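PDB 2H1C: toxin FitB from Neisseria gonorrhoeae, which is the PIN-domain toxin of a type II toxin-antitoxin pair with FitA, expected to act as a magnesium-dependent ribonuclease, from a locus that restrains bacterial passage across epithelial cells. Local coordinates for residues Q16-E19 against R20-A23; P77-E80 against P81-A84; R90-A93 against K94-K98. All blocks are in the same frame, centred on the assembly; numbering follows the deposited sequence.

Contact 1: Q16-E19 against R20-A23; sequences QPNE and RVVA
With its CG swung opposite the main-chain nitrogen (chi1 -178°) and its amide turned by chi2 of -66°, Asn-18 sets OD1 over the first turn of the helix, within reach of the amides of Arg-20 and Val-21. Of the two bonds made there, the one from Val-21 N to Asn-18 OD1 has the better geometry: 3.2 Å long, with the donor tilted 26° from the plane of the side-chain carbonyl. The bond from Arg-20 N to Asn-18 OD1 is shorter at 2.8 Å but weak, because the N-H points well aside from the oxygen. This is an N-cap: Asn-18 stands right before helix 19-27, and one side-chain oxygen serves amides that have no preceding turn to bond to. The main chain of Asn-18 also contributes, since its O accepts from Val-22 N at 3.2 Å, in the carbonyl plane, and Ala-23 N bonds to Glu-19 O at 2.9 Å. Beneath the cap, Val-22 CG2 meets CB of Pro-17 at 4.1 Å, while Val-21 CG2 packs 3.9 Å from Asn-18 CB, the two side chains crossing at about a right angle. Val-22 also packs on the backbone of the bound peptide. The guanidinium of Arg-20 leads away from the cap, its NH1 bonded to Trp-137 O and salt-bridged to a sulfate ion, probably from the crystallisation liquor.

Contact 2: P77-E80 against P81-A84; sequences PFDE and PVAA
Val-82 packs against the ring of Phe-78 and the carboxylate of Asp-79 at the N-terminal end of helix 80-94, where Asp-79 is the N-cap residue after strand 75-76 of the parallel PIN-domain sheet. The close-packed part lies on the Phe-78 side. Val-82 CG1 approaches both CD1 and CE1 of Phe-78 at 3.5 Å, and Val-82 CB stands 4.2 Å above one face of the ring, displaced toward its rim. Phe-78 reaches this place because its CG lies opposite the main-chain nitrogen (chi1 -176°), which sets the ring against the first turn of the helix, with CE2 3.9 Å from Ala-83 CB. Tyr-106 meets the same ring edge-to-face, and Val-82 also touches Ala-109, Thr-110 and Gln-113 of helix 102-114, consistent with the burial of both Phe-78 and Val-82.

The other side is more open: Pro-81 is exposed, and the Glu-80 chain bends at chi2 so that its OE1 lies 3.4 Å from Pro-81 CD, over one face of the pyrrolidine ring. The polar end of Glu-80 is nevertheless engaged, for OE2 forms a salt bridge with Arg-44 of the second subunit. Between the two sides, Asp-79 O receives the amide of Ala-83 at 2.9 Å. The chi1 of Asp-79, 54°, sets CG between its own nitrogen and carbonyl carbon, folding the carboxylate back over the first turn; there Val-82 N reaches Asp-79 OD1 at 3.3 Å, nearly in line with the C-O bond.

Contact 3: R90-A93 against K94-K98; sequences RSYA and KTHGK
The rings of Tyr-92 and His-96 lie face to face one helical turn apart, their centroids 3.9 Å apart and their planes 16° from parallel. The overlap is off-centre: His-96 CE1 sits over the Tyr-92 face toward its rim, 3.4 Å from CE1 of Tyr-92, and Tyr-92 CZ lies over the rim of the imidazole. A chi1 of -72° holds the His-96 ring beside its own backbone nitrogen, and ND1 makes a weak, bent bond to Tyr-92 O at 2.8 Å. ND1 also lies 2.9 Å from Thr-95 OG1, a hydrogen bond in which either atom could be the donor.

Below the stack, helix 80-94 ends in a Schellman motif. Gly-97, with positive phi, is its C-prime residue; Lys-98 N bonds to Ala-93 O at 2.7 Å, and the Gly-97 N to Lys-94 O bond is weak. Ala-93 O also accepts from His-96 N, which arrives from the opposite face of the carbonyl plane. Lys-98 CB lies alongside Ala-93 CB at 3.7 Å. On the flank that packs against the second subunit, Arg-90 NH1 bonds to Tyr-86 OH, while its NH2 stands 4.5 Å from the like-charged Lys-94 NZ, not in contact.

From the N terminus, contact 1 comes first, where the loop after helix 6-9 runs into helix 19-27. Contact 2 follows strand 75-76, an outermost strand of the sheet within this chain, and begins helix 80-94; contact 3 ends that helix and opens the loop to helix 102-114. All three are local and in series, so none nests within or crosses another. Contacts 2 and 3 share one helix, with nearest atoms about 7 Å apart, and both touch the second subunit. Contact 1 stands apart, about 32 Å centre to centre from contact 2 and on the opposite side of the chain's centre, where it meets the bound peptide.

Contact 1: Q16-E19 against R20-A23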
# COMPACT_ATOMS: atom_id res chain seq x y z
N GLN A 16 20.99 -9.95 -18.32
CA GLN A 16 21.26 -11.38 -18.36
C GLN A 16 20.37 -12.04 -17.32
O GLN A 16 20.84 -12.41 -16.24
CB GLN A 16 22.73 -11.63 -18.04
CG GLN A 16 23.69 -10.64 -18.70
CD GLN A 16 25.14 -11.04 -18.55
OE1 GLN A 16 25.63 -11.30 -17.44
NE2 GLN A 16 25.86 -11.09 -19.67
N PRO A 17 19.07 -12.19 -17.62
CA PRO A 17 18.15 -12.81 -16.67
C PRO A 17 18.46 -14.26 -16.36
O PRO A 17 19.04 -14.96 -17.18
CB PRO A 17 16.79 -12.63 -17.34
CG PRO A 17 17.12 -12.65 -18.79
CD PRO A 17 18.39 -11.84 -18.88
N ASN A 18 18.07 -14.69 -15.16
CA ASN A 18 18.27 -16.06 -14.72
C ASN A 18 17.32 -16.93 -15.53
O ASN A 18 16.10 -16.82 -15.41
CB ASN A 18 17.97 -16.19 -13.23
CG ASN A 18 18.20 -17.60 -12.71
OD1 ASN A 18 17.51 -18.54 -13.09
ND2 ASN A 18 19.18 -17.75 -11.82
N GLU A 19 17.90 -17.80 -16.36
CA GLU A 19 17.14 -18.68 -17.23
C GLU A 19 16.14 -19.56 -16.49
O GLU A 19 15.08 -19.88 -17.03
CB GLU A 19 18.10 -19.58 -18.02
CG GLU A 19 19.45 -18.94 -18.37
CD GLU A 19 20.39 -18.76 -17.17
OE1 GLU A 19 20.74 -19.76 -16.51
OE2 GLU A 19 20.78 -17.61 -16.90
N ARG A 20 16.48 -19.97 -15.27
CA ARG A 20 15.59 -20.81 -14.48
C ARG A 20 14.29 -20.08 -14.14
O ARG A 20 13.21 -20.67 -14.13
CB ARG A 20 16.29 -21.25 -13.19
CG ARG A 20 15.42 -22.06 -12.25
CD ARG A 20 16.23 -22.56 -11.05
NE ARG A 20 17.09 -23.70 -11.41
CZ ARG A 20 17.95 -24.28 -10.58
NH1 ARG A 20 18.08 -23.82 -9.34
NH2 ARG A 20 18.65 -25.34 -10.98
N VAL A 21 14.40 -18.79 -13.85
CA VAL A 21 13.24 -17.99 -13.51
C VAL A 21 12.38 -17.77 -14.75
O VAL A 21 11.16 -17.87 -14.69
CB VAL A 21 13.64 -16.62 -12.93
CG1 VAL A 21 12.40 -15.79 -12.65
CG2 VAL A 21 14.45 -16.82 -11.67
N VAL A 22 13.02 -17.47 -15.86
CA VAL A 22 12.29 -17.26 -17.10
C VAL A 22 11.52 -18.54 -17.45
O VAL A 22 10.33 -18.48 -17.74
CB VAL A 22 13.23 -16.87 -18.24
CG1 VAL A 22 12.45 -16.73 -19.54
CG2 VAL A 22 13.90 -15.53 -17.88
N ALA A 23 12.20 -19.69 -17.42
CA ALA A 23 11.54 -20.97 -17.72
C ALA A 23 10.35 -21.24 -16.80
O ALA A 23 9.29 -21.75 -17.24
CB ALA A 23 12.54 -22.14 -17.64

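Contact 2: P77-E80 against P81-A84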
# COMPACT_ATOMS: atom_id res chain seq x y z
N PRO A 77 -6.43 -5.15 -5.77
CA PRO A 77 -6.24 -3.97 -4.92
C PRO A 77 -5.96 -4.24 -3.45
O PRO A 77 -6.20 -5.34 -2.95
CB PRO A 77 -7.56 -3.20 -5.11
CG PRO A 77 -8.57 -4.31 -5.22
CD PRO A 77 -7.85 -5.32 -6.15
N PHE A 78 -5.39 -3.25 -2.76
CA PHE A 78 -5.16 -3.37 -1.33
C PHE A 78 -6.42 -2.64 -0.80
O PHE A 78 -6.47 -1.41 -0.80
CB PHE A 78 -3.90 -2.61 -0.87
CG PHE A 78 -3.59 -2.80 0.59
CD1 PHE A 78 -2.85 -3.89 1.03
CD2 PHE A 78 -4.12 -1.93 1.54
CE1 PHE A 78 -2.63 -4.12 2.41
CE2 PHE A 78 -3.91 -2.14 2.92
CZ PHE A 78 -3.17 -3.23 3.35
N ASP A 79 -7.42 -3.41 -0.39
CA ASP A 79 -8.68 -2.84 0.10
C ASP A 79 -8.93 -3.13 1.58
O ASP A 79 -8.05 -3.63 2.28
CB ASP A 79 -9.84 -3.39 -0.74
CG ASP A 79 -9.86 -4.90 -0.78
OD1 ASP A 79 -9.17 -5.53 0.05
OD2 ASP A 79 -10.58 -5.47 -1.65
N GLU A 80 -10.12 -2.81 2.07
CA GLU A 80 -10.41 -3.02 3.49
C GLU A 80 -10.17 -4.43 4.04
O GLU A 80 -9.59 -4.60 5.11
CB GLU A 80 -11.83 -2.54 3.82
CG GLU A 80 -12.21 -2.66 5.29
CD GLU A 80 -12.63 -4.06 5.67
OE1 GLU A 80 -13.38 -4.68 4.90
OE2 GLU A 80 -12.21 -4.55 6.75
N PRO A 81 -10.63 -5.47 3.33
CA PRO A 81 -10.43 -6.85 3.80
C PRO A 81 -8.93 -7.20 3.89
O PRO A 81 -8.49 -7.87 4.82
CB PRO A 81 -11.15 -7.69 2.74
CG PRO A 81 -12.23 -6.77 2.27
CD PRO A 81 -11.53 -5.45 2.16
N VAL A 82 -8.17 -6.74 2.91
CA VAL A 82 -6.73 -7.00 2.89
C VAL A 82 -6.05 -6.25 4.04
O VAL A 82 -5.09 -6.74 4.64
CB VAL A 82 -6.09 -6.55 1.57
CG1 VAL A 82 -4.61 -6.91 1.56
CG2 VAL A 82 -6.80 -7.21 0.40
N ALA A 83 -6.56 -5.06 4.35
CA ALA A 83 -6.01 -4.29 5.45
C ALA A 83 -6.13 -5.06 6.77
O ALA A 83 -5.23 -5.01 7.60
CB ALA A 83 -6.72 -2.93 5.56
N ALA A 84 -7.24 -5.77 6.96
CA ALA A 84 -7.43 -6.55 8.19
C ALA A 84 -6.38 -7.65 8.29
O ALA A 84 -5.81 -7.89 9.36
CB ALA A 84 -8.83 -7.17 8.21

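Contact 3: R90-A93 against K94-K98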
# COMPACT_ATOMS: atom_id res chain seq x y z
N ARG A 90 1.29 -8.73 10.28
CA ARG A 90 2.41 -7.95 10.80
C ARG A 90 2.49 -7.94 12.33
O ARG A 90 3.59 -7.99 12.90
CB ARG A 90 2.37 -6.51 10.29
CG ARG A 90 2.65 -6.41 8.81
CD ARG A 90 3.28 -5.08 8.50
NE ARG A 90 4.55 -4.89 9.19
CZ ARG A 90 5.15 -3.71 9.34
NH1 ARG A 90 4.59 -2.61 8.84
NH2 ARG A 90 6.30 -3.62 10.00
N SER A 91 1.35 -7.87 13.00
CA SER A 91 1.37 -7.86 14.46
C SER A 91 1.84 -9.22 14.99
O SER A 91 2.68 -9.28 15.90
CB SER A 91 -0.01 -7.51 15.03
OG SER A 91 -0.94 -8.54 14.79
N TYR A 92 1.33 -10.29 14.40
CA TYR A 92 1.71 -11.63 14.82
C TYR A 92 3.22 -11.83 14.67
O TYR A 92 3.88 -12.35 15.57
CB TYR A 92 0.99 -12.69 13.99
CG TYR A 92 1.16 -14.09 14.56
CD1 TYR A 92 0.30 -14.57 15.55
CD2 TYR A 92 2.19 -14.92 14.13
CE1 TYR A 92 0.46 -15.84 16.09
CE2 TYR A 92 2.37 -16.19 14.67
CZ TYR A 92 1.49 -16.65 15.65
OH TYR A 92 1.65 -17.91 16.17
N ALA A 93 3.76 -11.41 13.54
CA ALA A 93 5.20 -11.55 13.31
C ALA A 93 5.96 -10.76 14.37
O ALA A 93 6.94 -11.27 14.94
CB ALA A 93 5.57 -11.04 11.91
N LYS A 94 5.53 -9.53 14.63
CA LYS A 94 6.18 -8.69 15.62
C LYS A 94 6.13 -9.28 17.03
O LYS A 94 7.14 -9.28 17.75
CB LYS A 94 5.53 -7.30 15.64
CG LYS A 94 6.53 -6.15 15.61
CD LYS A 94 7.31 -6.13 14.31
CE LYS A 94 8.24 -4.93 14.25
NZ LYS A 94 7.47 -3.66 14.37
N THR A 95 4.97 -9.80 17.44
CA THR A 95 4.85 -10.36 18.78
C THR A 95 5.54 -11.73 18.89
O THR A 95 5.54 -12.33 19.97
CB THR A 95 3.39 -10.51 19.21
OG1 THR A 95 2.70 -11.40 18.32
CG2 THR A 95 2.70 -9.14 19.21
N HIS A 96 6.12 -12.19 17.79
CA HIS A 96 6.81 -13.48 17.76
C HIS A 96 8.25 -13.39 17.26
O HIS A 96 8.84 -14.37 16.81
CB HIS A 96 6.02 -14.48 16.92
CG HIS A 96 4.75 -14.94 17.57
ND1 HIS A 96 3.67 -14.11 17.77
CD2 HIS A 96 4.42 -16.13 18.13
CE1 HIS A 96 2.73 -14.77 18.42
NE2 HIS A 96 3.16 -15.99 18.65
N GLY A 97 8.80 -12.18 17.34
CA GLY A 97 10.18 -11.93 16.93
C GLY A 97 10.51 -12.15 15.47
O GLY A 97 11.68 -12.38 15.14
N LYS A 98 9.51 -12.08 14.61
CA LYS A 98 9.70 -12.26 13.17
C LYS A 98 9.72 -10.89 12.51
O LYS A 98 9.14 -9.94 13.02
CB LYS A 98 8.56 -13.11 12.58
CG LYS A 98 8.33 -14.44 13.28
CD LYS A 98 7.17 -15.22 12.65
CE LYS A 98 6.72 -16.38 13.54
NZ LYS A 98 7.83 -17.31 13.90